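Local coordinates for VC0179-like protein (Escherichia coli, PDB 4XJ6) that probably joins nucleotides into cyclic GMP-AMP, as a magnesium-dependent nucleotidyltransferase and bacterial homologue of cyclic GMP-AMP synthase, at residues V74-P79 and E164-G169; P79-D84 and L152-D157; R97-K102 and E144-H149; D262-S267 and G273-V278. All coordinates share one frame; numbering follows the deposited sequence.

Read from the N terminus, the chain gives three loops set one within another, followed by a separate short one. Contact 1 closes the widest, bringing the approach to helix 79-90 back to the end of helix 149-166. Contact 2 lies within it and joins helix 79-90 itself to the middle of helix 149-166, the two contacts sharing Pro-79. Contact 3 is innermost, setting helix 94-102 against the loop that leads into helix 149-166; its Phe-100 and Ile-147 pack on Leu-155 and Leu-152 of contact 2. Contact 4 follows in series on the opposite side of the chain's centre from contacts 1 and 2, and folds helix 257-271 against helix 274-289.

Contact 1: V74-P79 and E164-G169; sequences VRYLSP and EAENDG
The phenol ring of Tyr-76 and the carboxylate of Glu-166 stand almost perpendicular, their planes 87° apart, and both Ala-165 and Glu-166 come to the ring at a slant. Ala-165 approaches obliquely beside the CD1-CE1 bond, its CB 3.5 Å from Tyr-76 CD1 and 3.8 Å from Tyr-76 CE1. Glu-166 comes in obliquely at the phenol end, with OE2 3.2 Å from Tyr-76 OH. The tyrosine crosses the glutamate at about a right angle, and Glu-166 CG also approaches the hydroxyl, at 3.8 Å from Tyr-76 OH. With CG lying anti to the carbonyl carbon (chi1 -61°), Tyr-76 sends its ring from the end of a 3-10 turn toward the last residues of helix 149-166. That helix packs against the central sheet of the nucleotidyltransferase fold, and here its C-terminal end, which closes just after Glu-166, meets the polypeptide ahead of helix 79-90, whose N-cap is Ser-78. Arg-75 NH1 gives the hydroxyl a weak hydrogen bond, 2.8 Å from NH1 to Tyr-76 OH and bent to 145°. The same guanidinium brings its NH2 within 4.8 Å of Glu-166 OE2, so its charge may add a modest attraction. On the other carboxylate oxygen, Glu-166 OE1 forms a salt bridge with Arg-40.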
loop_
_atom_site.group_PDB
_atom_site.type_symbol
_atom_site.label_atom_id
_atom_site.label_comp_id
_atom_site.label_asym_id
_atom_site.label_seq_id
_atom_site.Cartn_x
_atom_site.Cartn_y
_atom_site.Cartn_z
ATOM N N VAL A 74 -17.179 -14.275 13.864
ATOM C CA VAL A 74 -16.082 -15.165 14.239
ATOM C C VAL A 74 -16.353 -16.587 13.738
ATOM O O VAL A 74 -15.442 -17.406 13.636
ATOM C CB VAL A 74 -15.865 -15.152 15.777
ATOM C CG1 VAL A 74 -14.694 -16.036 16.200
ATOM C CG2 VAL A 74 -15.634 -13.732 16.257
ATOM N N ARG A 75 -17.617 -16.857 13.417
ATOM C CA ARG A 75 -18.029 -18.090 12.743
ATOM C C ARG A 75 -17.102 -18.504 11.601
ATOM O O ARG A 75 -16.856 -19.690 11.390
ATOM C CB ARG A 75 -19.449 -17.936 12.182
ATOM C CG ARG A 75 -20.570 -18.213 13.166
ATOM C CD ARG A 75 -21.940 -17.960 12.540
ATOM N NE ARG A 75 -22.175 -16.541 12.281
ATOM C CZ ARG A 75 -22.365 -16.019 11.073
ATOM N NH1 ARG A 75 -22.358 -16.801 10.003
ATOM N NH2 ARG A 75 -22.569 -14.715 10.938
ATOM N N TYR A 76 -16.593 -17.513 10.871
ATOM C CA TYR A 76 -15.906 -17.754 9.604
ATOM C C TYR A 76 -14.408 -18.021 9.752
ATOM O O TYR A 76 -13.729 -18.333 8.771
ATOM C CB TYR A 76 -16.141 -16.568 8.663
ATOM C CG TYR A 76 -17.606 -16.356 8.347
ATOM C CD1 TYR A 76 -18.304 -17.276 7.575
ATOM C CD2 TYR A 76 -18.293 -15.249 8.829
ATOM C CE1 TYR A 76 -19.643 -17.097 7.283
ATOM C CE2 TYR A 76 -19.635 -15.061 8.545
ATOM C CZ TYR A 76 -20.303 -15.986 7.772
ATOM O OH TYR A 76 -21.635 -15.798 7.490
ATOM N N LEU A 77 -13.892 -17.899 10.971
ATOM C CA LEU A 77 -12.530 -18.337 11.252
ATOM C C LEU A 77 -12.503 -19.862 11.312
ATOM O O LEU A 77 -13.543 -20.497 11.480
ATOM C CB LEU A 77 -12.019 -17.743 12.567
ATOM C CG LEU A 77 -11.905 -16.226 12.727
ATOM C CD1 LEU A 77 -11.503 -15.888 14.154
ATOM C CD2 LEU A 77 -10.902 -15.652 11.746
ATOM N N SER A 78 -11.318 -20.448 11.175
ATOM C CA SER A 78 -11.160 -21.888 11.354
ATOM C C SER A 78 -11.415 -22.231 12.825
ATOM O O SER A 78 -11.372 -21.339 13.673
ATOM C CB SER A 78 -9.765 -22.338 10.912
ATOM O OG SER A 78 -8.759 -21.729 11.699
ATOM N N PRO A 79 -11.700 -23.510 13.135
ATOM C CA PRO A 79 -11.969 -23.909 14.525
ATOM C C PRO A 79 -10.891 -23.498 15.534
ATOM O O PRO A 79 -11.234 -23.020 16.618
ATOM C CB PRO A 79 -12.056 -25.433 14.433
ATOM C CG PRO A 79 -12.580 -25.684 13.059
ATOM C CD PRO A 79 -11.949 -24.620 12.193
ATOM N N GLU A 164 -15.161 -12.640 2.581
ATOM C CA GLU A 164 -14.814 -13.704 1.647
ATOM C C GLU A 164 -15.923 -14.744 1.550
ATOM O O GLU A 164 -16.353 -15.115 0.459
ATOM C CB GLU A 164 -13.509 -14.376 2.075
ATOM C CG GLU A 164 -13.192 -15.653 1.318
ATOM C CD GLU A 164 -11.911 -16.312 1.789
ATOM O OE1 GLU A 164 -11.883 -16.837 2.922
ATOM O OE2 GLU A 164 -10.928 -16.299 1.021
ATOM N N ALA A 165 -16.384 -15.204 2.706
ATOM C CA ALA A 165 -17.376 -16.271 2.778
ATOM C C ALA A 165 -18.738 -15.837 2.244
ATOM O O ALA A 165 -19.466 -16.637 1.658
ATOM C CB ALA A 165 -17.512 -16.759 4.208
ATOM N N GLU A 166 -19.078 -14.569 2.451
ATOM C CA GLU A 166 -20.396 -14.068 2.084
ATOM C C GLU A 166 -20.458 -13.508 0.663
ATOM O O GLU A 166 -21.542 -13.246 0.146
ATOM C CB GLU A 166 -20.842 -12.999 3.083
ATOM C CG GLU A 166 -21.194 -13.545 4.457
ATOM C CD GLU A 166 -21.541 -12.452 5.445
ATOM O OE1 GLU A 166 -21.407 -11.265 5.085
ATOM O OE2 GLU A 166 -21.947 -12.779 6.580
ATOM N N ASN A 167 -19.303 -13.326 0.031
ATOM C CA ASN A 167 -19.267 -12.736 -1.305
ATOM C C ASN A 167 -18.406 -13.533 -2.279
ATOM O O ASN A 167 -17.292 -13.940 -1.948
ATOM C CB ASN A 167 -18.762 -11.291 -1.234
ATOM C CG ASN A 167 -19.612 -10.417 -0.332
ATOM O OD1 ASN A 167 -20.654 -9.910 -0.745
ATOM N ND2 ASN A 167 -19.165 -10.230 0.905
ATOM N N ASP A 168 -18.934 -13.755 -3.479
ATOM C CA ASP A 168 -18.176 -14.393 -4.550
ATOM C C ASP A 168 -17.234 -13.376 -5.184
ATOM O O ASP A 168 -17.617 -12.229 -5.412
ATOM C CB ASP A 168 -19.112 -14.981 -5.612
ATOM C CG ASP A 168 -20.038 -16.045 -5.053
ATOM O OD1 ASP A 168 -19.652 -17.233 -5.061
ATOM O OD2 ASP A 168 -21.154 -15.695 -4.613
ATOM N N GLY A 169 -16.004 -13.795 -5.466
ATOM C CA GLY A 169 -15.010 -12.905 -6.041
ATOM C C GLY A 169 -14.179 -12.223 -4.971
ATOM O O GLY A 169 -13.168 -11.583 -5.264
#

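Contact 2: P79-D84 and L152-D157; sequences PEERAD and LLLLVD
Leu-154 lays its two methyl groups over the first turn and a half of helix 79-90, CD1 reaching both Glu-81 and Asp-84 and CD2, across these segments, only the glutamate chain. The CD1 methyl sits 3.9 Å from the backbone oxygen, Glu-81 O, and equally 3.9 Å from Asp-84 OD2. The other branch, CD2, faces the aliphatic part of the glutamate, 4.2 Å from Glu-81 CG. The leucine thus enters between two acidic residues three positions apart, touching a backbone oxygen, methylene groups and one carboxylate oxygen. Asp-84 meets it at about a right angle: with CG turned anti to the backbone N (chi1 -166°), the carboxylate stands beside CD1 and CB lies 4.2 Å from that same methyl, Leu-154 CD1. The Glu-81 chain is extended past CG and carries its carboxylate beyond the leucine, back to the start of its own helix, where OE1 accepts a hydrogen bond from Ser-78 N. This is the glutamate half of a capping box at the N-cap. Its other oxygen, Glu-81 OE2, lies 4.7 Å from Asp-157 OD2, a like-charged pair whose mutual repulsion is probably eased by Arg-246, which forms a salt bridge with Asp-157 OD1, and by the weak, long ion pair of Lys-161 with Glu-81. Leu-154 also touches Leu-85 and Leu-88, and residues 81, 84, 85 and 88 have the i, i+3, i+4, i+7 spacing of a hole, consistent with Leu-154 acting as a knob in knobs-into-holes packing.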
loop_
_atom_site.group_PDB
_atom_site.type_symbol
_atom_site.label_atom_id
_atom_site.label_comp_id
_atom_site.label_asym_id
_atom_site.label_seq_id
_atom_site.Cartn_x
_atom_site.Cartn_y
_atom_site.Cartn_z
ATOM N N PRO A 79 -11.700 -23.510 13.135
ATOM C CA PRO A 79 -11.969 -23.909 14.525
ATOM C C PRO A 79 -10.891 -23.498 15.534
ATOM O O PRO A 79 -11.234 -23.020 16.618
ATOM C CB PRO A 79 -12.056 -25.433 14.433
ATOM C CG PRO A 79 -12.580 -25.684 13.059
ATOM C CD PRO A 79 -11.949 -24.620 12.193
ATOM N N GLU A 80 -9.619 -23.685 15.195
ATOM C CA GLU A 80 -8.541 -23.311 16.105
ATOM C C GLU A 80 -8.545 -21.808 16.353
ATOM O O GLU A 80 -8.308 -21.355 17.472
ATOM C CB GLU A 80 -7.188 -23.753 15.546
ATOM C CG GLU A 80 -6.065 -23.797 16.576
ATOM C CD GLU A 80 -5.545 -22.422 16.950
ATOM O OE1 GLU A 80 -5.307 -21.604 16.036
ATOM O OE2 GLU A 80 -5.388 -22.158 18.161
ATOM N N GLU A 81 -8.818 -21.044 15.302
ATOM C CA GLU A 81 -8.844 -19.588 15.390
ATOM C C GLU A 81 -10.016 -19.098 16.233
ATOM O O GLU A 81 -9.905 -18.089 16.927
ATOM C CB GLU A 81 -8.899 -18.970 13.990
ATOM C CG GLU A 81 -7.611 -19.150 13.199
ATOM C CD GLU A 81 -7.717 -18.647 11.772
ATOM O OE1 GLU A 81 -8.834 -18.671 11.214
ATOM O OE2 GLU A 81 -6.683 -18.228 11.208
ATOM N N ARG A 82 -11.136 -19.812 16.170
ATOM C CA ARG A 82 -12.296 -19.477 16.989
ATOM C C ARG A 82 -12.017 -19.784 18.454
ATOM O O ARG A 82 -12.385 -19.015 19.344
ATOM C CB ARG A 82 -13.533 -20.239 16.520
ATOM C CG ARG A 82 -13.937 -19.934 15.096
ATOM C CD ARG A 82 -15.361 -20.398 14.813
ATOM N NE ARG A 82 -15.518 -21.841 14.965
ATOM C CZ ARG A 82 -15.374 -22.715 13.975
ATOM N NH1 ARG A 82 -15.056 -22.292 12.761
ATOM N NH2 ARG A 82 -15.544 -24.011 14.198
ATOM N N ALA A 83 -11.360 -20.915 18.692
ATOM C CA ALA A 83 -10.961 -21.308 20.037
ATOM C C ALA A 83 -9.917 -20.342 20.590
ATOM O O ALA A 83 -9.950 -19.984 21.766
ATOM C CB ALA A 83 -10.419 -22.730 20.040
ATOM N N ASP A 84 -8.997 -19.920 19.728
ATOM C CA ASP A 84 -7.921 -19.022 20.126
ATOM C C ASP A 84 -8.466 -17.654 20.524
ATOM O O ASP A 84 -8.107 -17.115 21.573
ATOM C CB ASP A 84 -6.902 -18.875 18.997
ATOM C CG ASP A 84 -5.611 -18.232 19.460
ATOM O OD1 ASP A 84 -5.386 -18.150 20.688
ATOM O OD2 ASP A 84 -4.811 -17.822 18.593
ATOM N N LEU A 152 -6.155 -8.667 18.012
ATOM C CA LEU A 152 -6.486 -7.644 17.025
ATOM C C LEU A 152 -6.355 -8.168 15.603
ATOM O O LEU A 152 -7.144 -7.820 14.724
ATOM C CB LEU A 152 -5.587 -6.422 17.216
ATOM C CG LEU A 152 -5.595 -5.800 18.614
ATOM C CD1 LEU A 152 -4.504 -4.752 18.737
ATOM C CD2 LEU A 152 -6.957 -5.201 18.890
ATOM N N LEU A 153 -5.348 -9.006 15.383
ATOM C CA LEU A 153 -5.116 -9.597 14.071
ATOM C C LEU A 153 -6.218 -10.582 13.701
ATOM O O LEU A 153 -6.631 -10.659 12.545
ATOM C CB LEU A 153 -3.753 -10.294 14.027
ATOM C CG LEU A 153 -2.535 -9.372 13.944
ATOM C CD1 LEU A 153 -1.248 -10.176 14.074
ATOM C CD2 LEU A 153 -2.558 -8.572 12.645
ATOM N N LEU A 154 -6.696 -11.330 14.690
ATOM C CA LEU A 154 -7.783 -12.281 14.473
ATOM C C LEU A 154 -9.107 -11.576 14.206
ATOM O O LEU A 154 -9.990 -12.126 13.549
ATOM C CB LEU A 154 -7.925 -13.219 15.673
ATOM C CG LEU A 154 -6.920 -14.368 15.748
ATOM C CD1 LEU A 154 -7.183 -15.229 16.976
ATOM C CD2 LEU A 154 -6.962 -15.204 14.474
ATOM N N LEU A 155 -9.243 -10.358 14.721
ATOM C CA LEU A 155 -10.440 -9.560 14.480
ATOM C C LEU A 155 -10.443 -8.996 13.064
ATOM O O LEU A 155 -11.496 -8.855 12.443
ATOM C CB LEU A 155 -10.550 -8.426 15.497
ATOM C CG LEU A 155 -10.774 -8.854 16.947
ATOM C CD1 LEU A 155 -11.038 -7.641 17.819
ATOM C CD2 LEU A 155 -11.918 -9.852 17.051
ATOM N N VAL A 156 -9.257 -8.670 12.562
ATOM C CA VAL A 156 -9.111 -8.231 11.182
ATOM C C VAL A 156 -9.395 -9.399 10.249
ATOM O O VAL A 156 -10.120 -9.257 9.261
ATOM C CB VAL A 156 -7.704 -7.670 10.909
ATOM C CG1 VAL A 156 -7.492 -7.474 9.421
ATOM C CG2 VAL A 156 -7.499 -6.363 11.660
ATOM N N ASP A 157 -8.823 -10.554 10.578
ATOM C CA ASP A 157 -9.042 -11.770 9.804
ATOM C C ASP A 157 -10.520 -12.130 9.776
ATOM O O ASP A 157 -11.054 -12.509 8.737
ATOM C CB ASP A 157 -8.229 -12.930 10.378
ATOM C CG ASP A 157 -6.746 -12.794 10.108
ATOM O OD1 ASP A 157 -6.357 -11.858 9.382
ATOM O OD2 ASP A 157 -5.971 -13.635 10.613
#

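Contact 3: R97-K102 and E144-H149; sequences RDDFIK and EPSIGH
Two torsions bring Phe-100 and Ile-147 together: the phenylalanine has CG anti to its own N (chi1 -174°), while the isoleucine stretches through CG1 to CD1 in a straight run (chi2 177°). The second of these makes CD1 the leading atom, and it arrives over the start of the aromatic side chain, 3.9 Å from Phe-100 CB. The two side chains cross at about a right angle, and the methyl meets the ring obliquely, 4.2 Å from Phe-100 CD1. Both residues belong to the hydrophobic core on one flank of the nucleotidyltransferase fold, where helix 94-102 lies beside the loop running from strand 128-138 to helix 149-166. The Phe-100 ring goes on to Leu-151 and Leu-155 of that last helix and to Met-136 of the strand, while Ile-147 is backed by Met-138 and Leu-152. Ile-147 CD1 also reaches back along the backbone, to Phe-100 N at 3.9 Å and to Asp-99 CB of the preceding residue at 4.3 Å. Next to this apolar patch runs a polar seam built around a third residue, Thr-139. Asp-99 OD2 accepts a hydrogen bond from Thr-139 N, and Ser-146 OG bonds to Thr-139 O, while the backbones of Ser-146 and Thr-139 are hydrogen-bonded as well. The residue just past the end of strand 128-138 is thereby tied both to the helix and to the loop. Bonded separately to that shared neighbour, Asp-99 OD2 and Ser-146 OG come to rest 3.3 Å apart.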
loop_
_atom_site.group_PDB
_atom_site.type_symbol
_atom_site.label_atom_id
_atom_site.label_comp_id
_atom_site.label_asym_id
_atom_site.label_seq_id
_atom_site.Cartn_x
_atom_site.Cartn_y
_atom_site.Cartn_z
ATOM N N ARG A 97 -8.707 -5.090 28.877
ATOM C CA ARG A 97 -10.133 -5.278 28.644
ATOM C C ARG A 97 -10.869 -3.943 28.702
ATOM O O ARG A 97 -11.754 -3.682 27.888
ATOM C CB ARG A 97 -10.727 -6.256 29.659
ATOM C CG ARG A 97 -12.104 -6.773 29.275
ATOM C CD ARG A 97 -12.705 -7.648 30.360
ATOM N NE ARG A 97 -11.925 -8.859 30.589
ATOM C CZ ARG A 97 -12.052 -9.970 29.870
ATOM N NH1 ARG A 97 -12.925 -10.022 28.871
ATOM N NH2 ARG A 97 -11.301 -11.029 30.145
ATOM N N ASP A 98 -10.492 -3.104 29.664
ATOM C CA ASP A 98 -11.083 -1.778 29.814
ATOM C C ASP A 98 -10.893 -0.947 28.551
ATOM O O ASP A 98 -11.822 -0.290 28.083
ATOM C CB ASP A 98 -10.476 -1.050 31.016
ATOM C CG ASP A 98 -10.930 -1.630 32.339
ATOM O OD1 ASP A 98 -11.995 -2.279 32.369
ATOM O OD2 ASP A 98 -10.223 -1.434 33.351
ATOM N N ASP A 99 -9.681 -0.984 28.004
ATOM C CA ASP A 99 -9.373 -0.269 26.773
ATOM C C ASP A 99 -10.195 -0.803 25.606
ATOM O O ASP A 99 -10.776 -0.032 24.838
ATOM C CB ASP A 99 -7.883 -0.376 26.449
ATOM C CG ASP A 99 -7.020 0.445 27.385
ATOM O OD1 ASP A 99 -7.523 1.441 27.945
ATOM O OD2 ASP A 99 -5.831 0.099 27.555
ATOM N N PHE A 100 -10.233 -2.127 25.486
ATOM C CA PHE A 100 -10.921 -2.789 24.387
ATOM C C PHE A 100 -12.402 -2.431 24.366
ATOM O O PHE A 100 -12.961 -2.143 23.314
ATOM C CB PHE A 100 -10.736 -4.305 24.486
ATOM C CG PHE A 100 -11.296 -5.065 23.316
ATOM C CD1 PHE A 100 -10.772 -4.890 22.047
ATOM C CD2 PHE A 100 -12.336 -5.962 23.489
ATOM C CE1 PHE A 100 -11.282 -5.586 20.969
ATOM C CE2 PHE A 100 -12.849 -6.663 22.417
ATOM C CZ PHE A 100 -12.323 -6.476 21.155
ATOM N N ILE A 101 -13.018 -2.432 25.541
ATOM C CA ILE A 101 -14.442 -2.146 25.682
ATOM C C ILE A 101 -14.755 -0.664 25.461
ATOM O O ILE A 101 -15.802 -0.312 24.911
ATOM C CB ILE A 101 -14.946 -2.580 27.082
ATOM C CG1 ILE A 101 -14.832 -4.095 27.236
ATOM C CG2 ILE A 101 -16.379 -2.126 27.325
ATOM C CD1 ILE A 101 -15.101 -4.574 28.641
ATOM N N LYS A 102 -13.831 0.201 25.866
ATOM C CA LYS A 102 -14.072 1.643 25.852
ATOM C C LYS A 102 -13.961 2.285 24.467
ATOM O O LYS A 102 -14.749 3.166 24.125
ATOM C CB LYS A 102 -13.106 2.339 26.817
ATOM C CG LYS A 102 -13.241 3.855 26.853
ATOM C CD LYS A 102 -12.344 4.473 27.915
ATOM C CE LYS A 102 -12.377 5.990 27.839
ATOM N NZ LYS A 102 -13.757 6.527 27.996
ATOM N N GLU A 144 5.420 -2.070 24.829
ATOM C CA GLU A 144 4.451 -2.618 23.882
ATOM C C GLU A 144 3.032 -2.118 24.153
ATOM O O GLU A 144 2.758 -1.565 25.217
ATOM C CB GLU A 144 4.475 -4.148 23.939
ATOM C CG GLU A 144 4.109 -4.713 25.296
ATOM C CD GLU A 144 4.228 -6.219 25.342
ATOM O OE1 GLU A 144 4.658 -6.810 24.331
ATOM O OE2 GLU A 144 3.892 -6.813 26.387
ATOM N N PRO A 145 2.123 -2.298 23.178
ATOM C CA PRO A 145 0.696 -2.048 23.414
ATOM C C PRO A 145 0.134 -2.981 24.486
ATOM O O PRO A 145 0.710 -4.044 24.725
ATOM C CB PRO A 145 0.061 -2.329 22.049
ATOM C CG PRO A 145 1.152 -2.074 21.075
ATOM C CD PRO A 145 2.409 -2.523 21.750
ATOM N N SER A 146 -0.964 -2.589 25.126
ATOM C CA SER A 146 -1.535 -3.390 26.205
ATOM C C SER A 146 -2.313 -4.588 25.666
ATOM O O SER A 146 -2.198 -5.698 26.184
ATOM C CB SER A 146 -2.442 -2.530 27.088
ATOM O OG SER A 146 -3.573 -2.066 26.367
ATOM N N ILE A 147 -3.104 -4.354 24.625
ATOM C CA ILE A 147 -3.899 -5.411 24.009
ATOM C C ILE A 147 -3.035 -6.292 23.103
ATOM O O ILE A 147 -2.245 -5.790 22.301
ATOM C CB ILE A 147 -5.077 -4.820 23.202
ATOM C CG1 ILE A 147 -6.001 -4.024 24.126
ATOM C CG2 ILE A 147 -5.844 -5.919 22.481
ATOM C CD1 ILE A 147 -7.158 -3.350 23.418
ATOM N N GLY A 148 -3.184 -7.605 23.250
ATOM C CA GLY A 148 -2.405 -8.562 22.482
ATOM C C GLY A 148 -2.557 -8.402 20.982
ATOM O O GLY A 148 -3.639 -8.075 20.490
ATOM N N HIS A 149 -1.469 -8.636 20.252
ATOM C CA HIS A 149 -1.462 -8.437 18.808
ATOM C C HIS A 149 -2.276 -9.508 18.087
ATOM O O HIS A 149 -2.917 -9.228 17.076
ATOM C CB HIS A 149 -0.026 -8.421 18.274
ATOM C CG HIS A 149 0.607 -9.777 18.191
ATOM N ND1 HIS A 149 0.995 -10.345 16.996
ATOM C CD2 HIS A 149 0.913 -10.680 19.153
ATOM C CE1 HIS A 149 1.517 -11.536 17.225
ATOM N NE2 HIS A 149 1.478 -11.765 18.526
#

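Contact 4: D262-S267 and G273-V278; sequences DWFNES and GHLRSV
The carbonyl oxygen of Trp-263 is gripped twice by Ser-267, the residue whose CB rests 3.7 Å from Leu-275 CD2. The backbone bond from Ser-267 N is joined by a second from the side chain, Ser-267 OG to Trp-263 O at 2.8 Å, and the two donors reach the oxygen from opposite faces of its plane. The hydroxyl stands 31° out of that plane. With OG so held, and bonded also to Arg-270 NH2, the methylene is left to meet the leucine. Leu-275 CD2 then bridges to the aromatic ring, lying 3.8 Å from Phe-264 CE1. Further along the same ring Arg-276 passes obliquely, its CG 4.1 Å from Phe-264 CZ, with the guanidinium plane turned 79° from the ring. The extended chain takes NH2 to Asn-265, whose OD1 lies near the guanidinium plane at its edge, 3.1 Å from Arg-276 NH2. Arg-276 NE donates a hydrogen bond to Tyr-115 O, and Tyr-115 also stacks edge-to-face with Phe-264. The Phe-264 side chain lies about 7 Å from a bound 3'-deoxy-GTP. The segments' helix axes pass 10.6 Å apart at an angle of 116°, the pair turning sharply after a short link. Helix 297-310 covers Phe-264 and Leu-275 through Met-301 and Val-305, and helix 318-335 takes Val-278.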
loop_
_atom_site.group_PDB
_atom_site.type_symbol
_atom_site.label_atom_id
_atom_site.label_comp_id
_atom_site.label_asym_id
_atom_site.label_seq_id
_atom_site.Cartn_x
_atom_site.Cartn_y
_atom_site.Cartn_z
ATOM N N ASP A 262 3.722 12.362 5.138
ATOM C CA ASP A 262 4.238 13.708 5.364
ATOM C C ASP A 262 5.486 13.972 4.536
ATOM O O ASP A 262 5.648 15.053 3.979
ATOM C CB ASP A 262 4.552 13.932 6.844
ATOM C CG ASP A 262 3.307 14.026 7.697
ATOM O OD1 ASP A 262 2.213 14.225 7.131
ATOM O OD2 ASP A 262 3.429 13.907 8.935
ATOM N N TRP A 263 6.365 12.979 4.458
ATOM C CA TRP A 263 7.606 13.116 3.709
ATOM C C TRP A 263 7.361 13.306 2.218
ATOM O O TRP A 263 8.014 14.129 1.575
ATOM C CB TRP A 263 8.499 11.897 3.929
ATOM C CG TRP A 263 9.505 11.697 2.843
ATOM C CD1 TRP A 263 10.720 12.303 2.729
ATOM C CD2 TRP A 263 9.384 10.823 1.714
ATOM N NE1 TRP A 263 11.364 11.861 1.601
ATOM C CE2 TRP A 263 10.565 10.952 0.959
ATOM C CE3 TRP A 263 8.392 9.943 1.269
ATOM C CZ2 TRP A 263 10.782 10.235 -0.213
ATOM C CZ3 TRP A 263 8.610 9.232 0.103
ATOM C CH2 TRP A 263 9.796 9.383 -0.625
ATOM N N PHE A 264 6.421 12.541 1.671
ATOM C CA PHE A 264 6.137 12.601 0.242
ATOM C C PHE A 264 5.417 13.892 -0.129
ATOM O O PHE A 264 5.723 14.503 -1.152
ATOM C CB PHE A 264 5.310 11.394 -0.208
ATOM C CG PHE A 264 5.056 11.363 -1.685
ATOM C CD1 PHE A 264 6.115 11.328 -2.574
ATOM C CD2 PHE A 264 3.762 11.377 -2.188
ATOM C CE1 PHE A 264 5.892 11.304 -3.935
ATOM C CE2 PHE A 264 3.537 11.354 -3.552
ATOM C CZ PHE A 264 4.607 11.317 -4.423
ATOM N N ASN A 265 4.462 14.302 0.700
ATOM C CA ASN A 265 3.734 15.544 0.466
ATOM C C ASN A 265 4.666 16.748 0.531
ATOM O O ASN A 265 4.552 17.673 -0.271
ATOM C CB ASN A 265 2.590 15.696 1.471
ATOM C CG ASN A 265 1.399 14.817 1.133
ATOM O OD1 ASN A 265 1.076 14.619 -0.039
ATOM N ND2 ASN A 265 0.742 14.283 2.155
ATOM N N GLU A 266 5.599 16.722 1.478
ATOM C CA GLU A 266 6.593 17.782 1.598
ATOM C C GLU A 266 7.523 17.784 0.390
ATOM O O GLU A 266 7.967 18.839 -0.063
ATOM C CB GLU A 266 7.405 17.619 2.884
ATOM C CG GLU A 266 8.392 18.747 3.145
ATOM C CD GLU A 266 7.703 20.061 3.456
ATOM O OE1 GLU A 266 6.558 20.031 3.955
ATOM O OE2 GLU A 266 8.306 21.124 3.199
ATOM N N SER A 267 7.815 16.592 -0.122
ATOM C CA SER A 267 8.667 16.434 -1.296
ATOM C C SER A 267 8.007 17.033 -2.532
ATOM O O SER A 267 8.668 17.678 -3.351
ATOM C CB SER A 267 8.987 14.957 -1.539
ATOM O OG SER A 267 9.819 14.434 -0.520
ATOM N N GLY A 273 4.898 19.832 -8.441
ATOM C CA GLY A 273 3.782 18.942 -8.700
ATOM C C GLY A 273 4.097 17.813 -9.665
ATOM O O GLY A 273 3.404 16.796 -9.681
ATOM N N HIS A 274 5.148 17.985 -10.462
ATOM C CA HIS A 274 5.527 16.988 -11.461
ATOM C C HIS A 274 6.084 15.720 -10.816
ATOM O O HIS A 274 6.276 14.707 -11.490
ATOM C CB HIS A 274 6.554 17.568 -12.439
ATOM C CG HIS A 274 7.816 18.037 -11.783
ATOM N ND1 HIS A 274 7.943 19.293 -11.228
ATOM C CD2 HIS A 274 9.008 17.422 -11.596
ATOM C CE1 HIS A 274 9.157 19.430 -10.726
ATOM N NE2 HIS A 274 9.824 18.309 -10.935
ATOM N N LEU A 275 6.344 15.783 -9.513
ATOM C CA LEU A 275 6.854 14.636 -8.773
ATOM C C LEU A 275 5.849 13.490 -8.760
ATOM O O LEU A 275 6.222 12.326 -8.902
ATOM C CB LEU A 275 7.203 15.027 -7.339
ATOM C CG LEU A 275 7.673 13.869 -6.458
ATOM C CD1 LEU A 275 8.950 13.269 -7.023
ATOM C CD2 LEU A 275 7.876 14.321 -5.024
ATOM N N ARG A 276 4.575 13.820 -8.576
ATOM C CA ARG A 276 3.526 12.809 -8.601
ATOM C C ARG A 276 3.424 12.182 -9.983
ATOM O O ARG A 276 3.221 10.975 -10.111
ATOM C CB ARG A 276 2.181 13.408 -8.191
ATOM C CG ARG A 276 1.992 13.522 -6.687
ATOM C CD ARG A 276 0.568 13.919 -6.331
ATOM N NE ARG A 276 0.397 14.099 -4.891
ATOM C CZ ARG A 276 0.546 15.260 -4.262
ATOM N NH1 ARG A 276 0.869 16.348 -4.947
ATOM N NH2 ARG A 276 0.375 15.335 -2.950
ATOM N N SER A 277 3.576 13.010 -11.013
ATOM C CA SER A 277 3.514 12.538 -12.390
ATOM C C SER A 277 4.629 11.538 -12.682
ATOM O O SER A 277 4.369 10.438 -13.166
ATOM C CB SER A 277 3.593 13.715 -13.371
ATOM O OG SER A 277 2.515 14.624 -13.195
ATOM N N VAL A 278 5.867 11.917 -12.375
ATOM C CA VAL A 278 7.016 11.057 -12.653
ATOM C C VAL A 278 7.030 9.814 -11.761
ATOM O O VAL A 278 7.600 8.787 -12.131
ATOM C CB VAL A 278 8.351 11.817 -12.486
ATOM C CG1 VAL A 278 8.419 12.996 -13.445
ATOM C CG2 VAL A 278 8.522 12.291 -11.061
#